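Local coordinates for protein hydrolase, isochorismatase family (Pseudomonas putida KT2440, PDB 4H17) that probably acts as a hydrolase of the isochorismatase family, built on a Rossmann-like fold and assembled from two chains, at residues 8-12 / 13-17; 48-51 / 52-56; 73-77 / 78-82. One frame throughout, in Å; residues are numbered along the deposited sequence.

Three local contacts illustrate how one chain ends a helix, braces a helix and folds a loop. They follow in series: contact 1 closes the short helix 8-12, contact 2 lies within helix 45-61, and contact 3 is in the loop between strands 66-71 and 99-103. Helix 45-61 connects the parallel strands 24-29 and 66-71, so contact 2 lies against the sheet, one side packed and the other reaching solvent. Its centre is about 28 Å from that of contact 1 and 25 Å from that of contact 3, without touching either. Contacts 1 and 3, centres about 41 Å apart, both touch the second subunit, where Arg-14 of one chain packs on Arg-78 of the other beside bound sulfate.

Contact 1: residues 8-12 / 13-17; sequences MFRLT and GRDYP. With SO4 (sulfate ion), chain F.
Phe-9 O, near the end of helix 8-12, takes a sound hydrogen bond from Arg-14 N at 2.9 Å and a weak one from Asp-15 N at 3.3 Å. The first of these, with the weak bond from Gly-13 N to Arg-10 O, makes a Schellman motif, in which Gly-13 is the C-prime residue and its positive phi turns the chain off the helix. One residue earlier, Met-8 O is gripped twice: Thr-12 N and Thr-12 OG1 reach it from opposite faces of its plane, the hydroxyl at 2.9 Å. With chi1 at 64°, OG1 sits between its own N and carbonyl carbon and bends back to that oxygen. Beyond the cap the Phe-9 ring meets the Tyr-16 ring obliquely, planes 74° apart, CE1 lying 3.8 Å from Tyr-16 CE2; the tyrosine hydroxyl goes on to Cys-151 N. Arg-10 and Asp-15 carry opposite charges but stop short of a salt bridge, NH1 and OD2 being 4.0 Å apart, and a water joins them instead. The extended Arg-14 chain passes Thr-12 and holds a sulfate, probably from the crystallisation liquor, which Arg-78 and Thr-74 of the second subunit also bind. The shortest of the arginine's bonds to it runs from Arg-14 NH1 to sulfate O4, 2.6 Å long with 161° at the hydrogen and the oxygen at the edge of the guanidinium plane.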
loop_
_atom_site.group_PDB
_atom_site.type_symbol
_atom_site.label_atom_id
_atom_site.label_comp_id
_atom_site.label_asym_id
_atom_site.label_seq_id
_atom_site.Cartn_x
_atom_site.Cartn_y
_atom_site.Cartn_z
HETATM N N MSE A 8 2.850 14.696 2.549
HETATM C CA MSE A 8 3.870 14.317 3.543
HETATM C C MSE A 8 5.243 14.681 3.010
HETATM O O MSE A 8 6.100 15.145 3.739
HETATM C CB MSE A 8 3.749 12.838 3.891
HETATM C CG MSE A 8 4.606 12.458 5.094
HETATM SE SE MSE A 8 4.016 13.446 6.725
HETATM C CE MSE A 8 2.175 13.342 6.118
ATOM N N PHE A 9 5.493 14.459 1.725
ATOM C CA PHE A 9 6.753 14.866 1.120
ATOM C C PHE A 9 7.089 16.341 1.385
ATOM O O PHE A 9 8.178 16.659 1.853
ATOM C CB PHE A 9 6.717 14.642 -0.392
ATOM C CG PHE A 9 6.908 13.197 -0.842
ATOM C CD1 PHE A 9 8.072 12.488 -0.583
ATOM C CD2 PHE A 9 5.942 12.570 -1.612
ATOM C CE1 PHE A 9 8.229 11.186 -1.012
ATOM C CE2 PHE A 9 6.107 11.284 -2.098
ATOM C CZ PHE A 9 7.273 10.573 -1.786
ATOM N N ARG A 10 6.161 17.235 1.084
ATOM C CA ARG A 10 6.443 18.654 1.218
ATOM C C ARG A 10 6.500 19.076 2.674
ATOM O O ARG A 10 7.323 19.912 3.051
ATOM C CB ARG A 10 5.423 19.491 0.424
ATOM C CG ARG A 10 5.474 19.201 -1.080
ATOM C CD ARG A 10 6.303 20.106 -1.950
ATOM N NE ARG A 10 5.639 21.343 -2.365
ATOM C CZ ARG A 10 5.861 21.947 -3.540
ATOM N NH1 ARG A 10 6.680 21.413 -4.440
ATOM N NH2 ARG A 10 5.239 23.086 -3.838
ATOM N N LEU A 11 5.666 18.463 3.503
ATOM C CA LEU A 11 5.655 18.751 4.939
ATOM C C LEU A 11 6.983 18.454 5.601
ATOM O O LEU A 11 7.384 19.213 6.489
ATOM C CB LEU A 11 4.529 17.987 5.642
ATOM C CG LEU A 11 4.254 18.292 7.110
ATOM C CD1 LEU A 11 3.785 19.722 7.237
ATOM C CD2 LEU A 11 3.199 17.330 7.640
ATOM N N THR A 12 7.645 17.377 5.182
ATOM C CA THR A 12 8.909 16.904 5.780
ATOM C C THR A 12 10.173 17.367 5.030
ATOM O O THR A 12 11.319 17.120 5.476
ATOM C CB THR A 12 8.930 15.363 5.906
ATOM O OG1 THR A 12 8.884 14.745 4.605
ATOM C CG2 THR A 12 7.770 14.897 6.752
ATOM N N GLY A 13 9.952 18.018 3.891
ATOM C CA GLY A 13 11.003 18.493 3.020
ATOM C C GLY A 13 11.722 17.383 2.277
ATOM O O GLY A 13 12.885 17.555 1.880
ATOM N N ARG A 14 11.014 16.273 2.045
ATOM C CA ARG A 14 11.588 15.076 1.426
ATOM C C ARG A 14 11.116 14.898 -0.024
ATOM O O ARG A 14 11.408 13.884 -0.670
ATOM C CB ARG A 14 11.251 13.845 2.253
ATOM C CG ARG A 14 11.951 13.822 3.620
ATOM C CD ARG A 14 11.879 12.462 4.300
ATOM N NE ARG A 14 12.555 12.480 5.612
ATOM C CZ ARG A 14 11.948 12.635 6.794
ATOM N NH1 ARG A 14 10.622 12.771 6.893
ATOM N NH2 ARG A 14 12.685 12.653 7.917
ATOM N N ASP A 15 10.385 15.881 -0.533
ATOM C CA ASP A 15 9.995 15.857 -1.947
ATOM C C ASP A 15 11.233 15.796 -2.850
ATOM O O ASP A 15 12.194 16.523 -2.629
ATOM C CB ASP A 15 9.051 17.034 -2.303
ATOM C CG ASP A 15 9.510 18.384 -1.768
ATOM O OD1 ASP A 15 9.784 18.508 -0.554
ATOM O OD2 ASP A 15 9.548 19.350 -2.562
ATOM N N TYR A 16 11.209 14.901 -3.838
ATOM C CA TYR A 16 12.266 14.782 -4.832
ATOM C C TYR A 16 11.645 15.090 -6.196
ATOM O O TYR A 16 10.442 15.025 -6.343
ATOM C CB TYR A 16 12.929 13.382 -4.835
ATOM C CG TYR A 16 12.003 12.156 -4.771
ATOM C CD1 TYR A 16 11.404 11.624 -5.925
ATOM C CD2 TYR A 16 11.781 11.475 -3.566
ATOM C CE1 TYR A 16 10.608 10.494 -5.868
ATOM C CE2 TYR A 16 10.978 10.337 -3.520
ATOM C CZ TYR A 16 10.388 9.844 -4.671
ATOM O OH TYR A 16 9.591 8.688 -4.641
ATOM N N PRO A 17 12.469 15.465 -7.184
ATOM C CA PRO A 17 11.943 15.656 -8.531
ATOM C C PRO A 17 11.483 14.364 -9.220
ATOM O O PRO A 17 11.978 13.288 -8.899
ATOM C CB PRO A 17 13.129 16.222 -9.313
ATOM C CG PRO A 17 14.160 16.568 -8.309
ATOM C CD PRO A 17 13.915 15.716 -7.108
HETATM S S SO4 F . 10.131 14.011 10.303
HETATM O O1 SO4 F . 11.584 14.253 10.444
HETATM O O2 SO4 F . 9.565 13.634 11.650
HETATM O O3 SO4 F . 9.412 15.174 9.748
HETATM O O4 SO4 F . 9.958 12.856 9.383
HETATM O O HOH W 1 7.867 19.176 -4.936
#

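Contact 2: residues 48-51 / 52-56; sequences AVAN and IARLL
The guanidinium of Arg-54 receives the amide of Asn-51 at its edge, while the methyl of Ala-50 approaches obliquely, CB standing 3.8 Å from Arg-54 NH1. This is an i to i+3 side-chain pair on helix 45-61, the crossover helix of the beta-alpha-beta unit between strands 24-29 and 66-71. Arg-54 NH1 donates to Asn-51 OD1 over 2.9 Å. The oxygen lies close to the guanidinium plane, but the two flat groups are turned 55° apart, and NH1 comes in from above the amide plane rather than within it. A straight Arg-54 chain from CG to NE, with chi2 at 179°, carries the group back along the helix, where NH1 also makes a salt bridge to Glu-47. The other end of the amide is fixed too, ND2 donating to Asp-156 O of strand 150-159. With Asn-51 cut back to an alanine, Asp-156 O would probably lose this donor and Arg-54 would keep the glutamate but no amide oxygen to steady it. Elsewhere on the helix Ile-52 and Leu-55 turn to the sheet, packing on Cys-129 and Ala-157. Ala-48 O accepts the i to i+4 bond from Ile-52 N at 2.9 Å, with Ile-52 CG1 beside the same oxygen at 3.4 Å.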
loop_
_atom_site.group_PDB
_atom_site.type_symbol
_atom_site.label_atom_id
_atom_site.label_comp_id
_atom_site.label_asym_id
_atom_site.label_seq_id
_atom_site.Cartn_x
_atom_site.Cartn_y
_atom_site.Cartn_z
ATOM N N ALA A 48 -4.107 2.802 -21.179
ATOM C CA ALA A 48 -2.976 2.414 -20.335
ATOM C C ALA A 48 -1.960 1.573 -21.091
ATOM O O ALA A 48 -0.745 1.844 -21.001
ATOM C CB ALA A 48 -3.425 1.669 -19.107
ATOM N N VAL A 49 -2.420 0.605 -21.872
ATOM C CA VAL A 49 -1.524 -0.216 -22.685
ATOM C C VAL A 49 -0.816 0.612 -23.753
ATOM O O VAL A 49 0.369 0.462 -23.951
ATOM C CB VAL A 49 -2.268 -1.404 -23.338
ATOM C CG1 VAL A 49 -1.419 -2.147 -24.365
ATOM C CG2 VAL A 49 -2.746 -2.369 -22.276
ATOM N N ALA A 50 -1.541 1.522 -24.404
ATOM C CA ALA A 50 -0.903 2.388 -25.389
ATOM C C ALA A 50 0.214 3.207 -24.719
ATOM O O ALA A 50 1.273 3.423 -25.313
ATOM C CB ALA A 50 -1.938 3.296 -26.043
ATOM N N ASN A 51 -0.001 3.636 -23.471
ATOM C CA ASN A 51 1.033 4.405 -22.756
ATOM C C ASN A 51 2.231 3.573 -22.310
ATOM O O ASN A 51 3.355 4.036 -22.408
ATOM C CB ASN A 51 0.447 5.238 -21.630
ATOM C CG ASN A 51 -0.238 6.488 -22.132
ATOM O OD1 ASN A 51 0.212 7.132 -23.094
ATOM N ND2 ASN A 51 -1.318 6.878 -21.474
ATOM N N ILE A 52 1.999 2.317 -21.919
ATOM C CA ILE A 52 3.117 1.427 -21.611
ATOM C C ILE A 52 3.959 1.253 -22.900
ATOM O O ILE A 52 5.185 1.287 -22.893
ATOM C CB ILE A 52 2.640 0.086 -20.993
ATOM C CG1 ILE A 52 2.007 0.337 -19.634
ATOM C CG2 ILE A 52 3.837 -0.838 -20.878
ATOM C CD1 ILE A 52 1.339 -0.852 -19.001
ATOM N N ALA A 53 3.287 1.111 -24.045
ATOM C CA ALA A 53 3.975 0.927 -25.278
ATOM C C ALA A 53 4.819 2.156 -25.601
ATOM O O ALA A 53 5.928 2.033 -26.041
ATOM C CB ALA A 53 3.011 0.603 -26.409
ATOM N N ARG A 54 4.275 3.348 -25.309
ATOM C CA ARG A 54 5.032 4.591 -25.505
ATOM C C ARG A 54 6.261 4.634 -24.608
ATOM O O ARG A 54 7.336 5.045 -25.067
ATOM C CB ARG A 54 4.169 5.828 -25.279
ATOM C CG ARG A 54 3.066 5.960 -26.296
ATOM C CD ARG A 54 2.192 7.182 -26.071
ATOM N NE ARG A 54 1.182 7.246 -27.130
ATOM C CZ ARG A 54 -0.133 7.060 -26.983
ATOM N NH1 ARG A 54 -0.686 6.826 -25.796
ATOM N NH2 ARG A 54 -0.932 7.153 -28.035
ATOM N N LEU A 55 6.118 4.219 -23.350
ATOM C CA LEU A 55 7.243 4.231 -22.435
ATOM C C LEU A 55 8.276 3.236 -22.896
ATOM O O LEU A 55 9.467 3.540 -22.899
ATOM C CB LEU A 55 6.809 3.880 -21.014
ATOM C CG LEU A 55 5.939 4.915 -20.274
ATOM C CD1 LEU A 55 5.313 4.283 -19.046
ATOM C CD2 LEU A 55 6.754 6.160 -19.929
ATOM N N LEU A 56 7.834 2.052 -23.303
ATOM C CA LEU A 56 8.770 1.046 -23.814
ATOM C C LEU A 56 9.540 1.514 -25.029
ATOM O O LEU A 56 10.760 1.335 -25.135
ATOM C CB LEU A 56 8.022 -0.206 -24.229
ATOM C CG LEU A 56 7.746 -1.213 -23.161
ATOM C CD1 LEU A 56 6.881 -2.291 -23.783
ATOM C CD2 LEU A 56 9.079 -1.804 -22.671
#

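Contact 3: residues 73-77 / 78-82; sequences GTVGG and RFDPQ. With SO4 (sulfate ion), chain E; EDO (1,2-ethanediol), chain G.
Gly-73 and Phe-79 press their backbones together, and this is the tight end of the contact: Gly-73 CA points a hydrogen at Phe-79 O over 3.6 Å, where any side-chain carbon on the glycine would collide. Beside it Thr-74 N donates to Arg-78 O, 3.1 Å away and nearly along the C=O axis, while Asp-80 CA makes a second CA-H...O contact, 3.2 Å from Thr-74 O. The Phe-79 ring is itself buried, stacked on His-71 and edge-to-face with Tyr-35. The far end is looser and exposed. Val-75 CG2 only brushes Pro-81 CG at 4.1 Å, and Val-75 CG1 lies against Gln-82 OE1 at 3.6 Å. Between the two ends, Asp-80 swings its CG opposite its own N (chi1 -176°), bringing OD1 3.4 Å from Val-75 CA, and the same oxygen accepts Gln-82 N from above the carboxylate plane in an Asx turn. A sulfate, probably from the crystallisation liquor, takes Gly-73 N at 2.9 Å through O3 and also binds His-71, Arg-104 and Arg-14 of the second subunit. Residues 74-80 form two successive type II beta turns that share Gly-77, set at an anion-binding subunit interface.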
loop_
_atom_site.group_PDB
_atom_site.type_symbol
_atom_site.label_atom_id
_atom_site.label_comp_id
_atom_site.label_asym_id
_atom_site.label_seq_id
_atom_site.Cartn_x
_atom_site.Cartn_y
_atom_site.Cartn_z
ATOM N N GLY A 73 1.539 -17.103 -11.309
ATOM C CA GLY A 73 0.267 -17.757 -11.662
ATOM C C GLY A 73 0.105 -19.201 -11.243
ATOM O O GLY A 73 0.985 -19.833 -10.605
ATOM N N THR A 74 -1.028 -19.736 -11.667
ATOM C CA THR A 74 -1.406 -21.098 -11.358
ATOM C C THR A 74 -1.804 -21.784 -12.667
ATOM O O THR A 74 -2.596 -21.266 -13.388
ATOM C CB THR A 74 -2.596 -21.105 -10.370
ATOM O OG1 THR A 74 -2.259 -20.402 -9.162
ATOM C CG2 THR A 74 -2.995 -22.486 -9.967
ATOM N N VAL A 75 -1.229 -22.957 -12.925
ATOM C CA VAL A 75 -1.609 -23.791 -14.049
ATOM C C VAL A 75 -3.092 -24.099 -13.908
ATOM O O VAL A 75 -3.588 -24.586 -12.864
ATOM C CB VAL A 75 -0.794 -25.081 -14.128
ATOM C CG1 VAL A 75 -1.383 -25.984 -15.201
ATOM C CG2 VAL A 75 0.662 -24.740 -14.403
ATOM N N GLY A 76 -3.815 -23.810 -14.976
ATOM C CA GLY A 76 -5.276 -23.933 -15.012
ATOM C C GLY A 76 -6.060 -22.873 -14.271
ATOM O O GLY A 76 -7.275 -22.934 -14.193
ATOM N N GLY A 77 -5.360 -21.888 -13.749
ATOM C CA GLY A 77 -5.956 -20.901 -12.835
ATOM C C GLY A 77 -5.708 -19.489 -13.283
ATOM O O GLY A 77 -5.513 -19.207 -14.459
ATOM N N ARG A 78 -5.737 -18.558 -12.339
ATOM C CA ARG A 78 -5.494 -17.181 -12.655
ATOM C C ARG A 78 -4.033 -16.939 -13.069
ATOM O O ARG A 78 -3.119 -17.551 -12.514
ATOM C CB ARG A 78 -5.912 -16.308 -11.446
ATOM C CG ARG A 78 -7.412 -16.363 -11.110
ATOM C CD ARG A 78 -8.248 -15.656 -12.161
ATOM N NE ARG A 78 -9.659 -16.017 -12.064
ATOM C CZ ARG A 78 -10.567 -15.829 -13.022
ATOM N NH1 ARG A 78 -10.257 -15.245 -14.184
ATOM N NH2 ARG A 78 -11.809 -16.208 -12.805
ATOM N N PHE A 79 -3.830 -16.070 -14.055
ATOM C CA PHE A 79 -2.530 -15.795 -14.664
ATOM C C PHE A 79 -1.839 -17.081 -15.110
ATOM O O PHE A 79 -0.621 -17.184 -15.082
ATOM C CB PHE A 79 -1.603 -15.023 -13.689
ATOM C CG PHE A 79 -2.237 -13.753 -13.124
ATOM C CD1 PHE A 79 -3.083 -13.775 -12.036
ATOM C CD2 PHE A 79 -2.009 -12.520 -13.769
ATOM C CE1 PHE A 79 -3.669 -12.616 -11.550
ATOM C CE2 PHE A 79 -2.595 -11.352 -13.280
ATOM C CZ PHE A 79 -3.434 -11.406 -12.186
ATOM N N ASP A 80 -2.644 -18.041 -15.569
ATOM C CA ASP A 80 -2.161 -19.350 -15.962
ATOM C C ASP A 80 -0.913 -19.284 -16.869
ATOM O O ASP A 80 -1.011 -18.837 -18.006
ATOM C CB ASP A 80 -3.294 -20.016 -16.715
ATOM C CG ASP A 80 -3.000 -21.426 -17.124
ATOM O OD1 ASP A 80 -1.891 -21.928 -16.911
ATOM O OD2 ASP A 80 -3.929 -22.018 -17.726
ATOM N N PRO A 81 0.228 -19.822 -16.415
ATOM C CA PRO A 81 1.417 -19.692 -17.222
ATOM C C PRO A 81 1.467 -20.655 -18.401
ATOM O O PRO A 81 2.311 -20.494 -19.269
ATOM C CB PRO A 81 2.522 -19.948 -16.242
ATOM C CG PRO A 81 1.915 -20.931 -15.255
ATOM C CD PRO A 81 0.503 -20.443 -15.108
ATOM N N GLN A 82 0.551 -21.582 -18.455
ATOM C CA GLN A 82 0.411 -22.488 -19.603
ATOM C C GLN A 82 -0.819 -22.122 -20.446
ATOM O O GLN A 82 -1.234 -22.908 -21.300
ATOM C CB GLN A 82 0.256 -23.914 -19.110
ATOM C CG GLN A 82 1.507 -24.460 -18.451
ATOM C CD GLN A 82 1.455 -25.911 -18.011
ATOM O OE1 GLN A 82 0.492 -26.631 -18.255
ATOM N NE2 GLN A 82 2.525 -26.349 -17.335
HETATM S S SO4 E . -0.259 -15.546 -8.634
HETATM O O1 SO4 E . -0.676 -14.555 -7.576
HETATM O O2 SO4 E . -0.816 -16.866 -8.192
HETATM O O3 SO4 E . 1.133 -15.506 -8.930
HETATM O O4 SO4 E . -1.089 -15.176 -9.810
HETATM C C1 EDO G . -7.038 -20.059 -8.438
HETATM O O1 EDO G . -7.265 -20.883 -9.604
HETATM C C2 EDO G . -5.615 -19.584 -8.427
HETATM O O2 EDO G . -5.348 -18.723 -9.546
HETATM O O HOH W 2 -2.890 -17.799 -9.758
#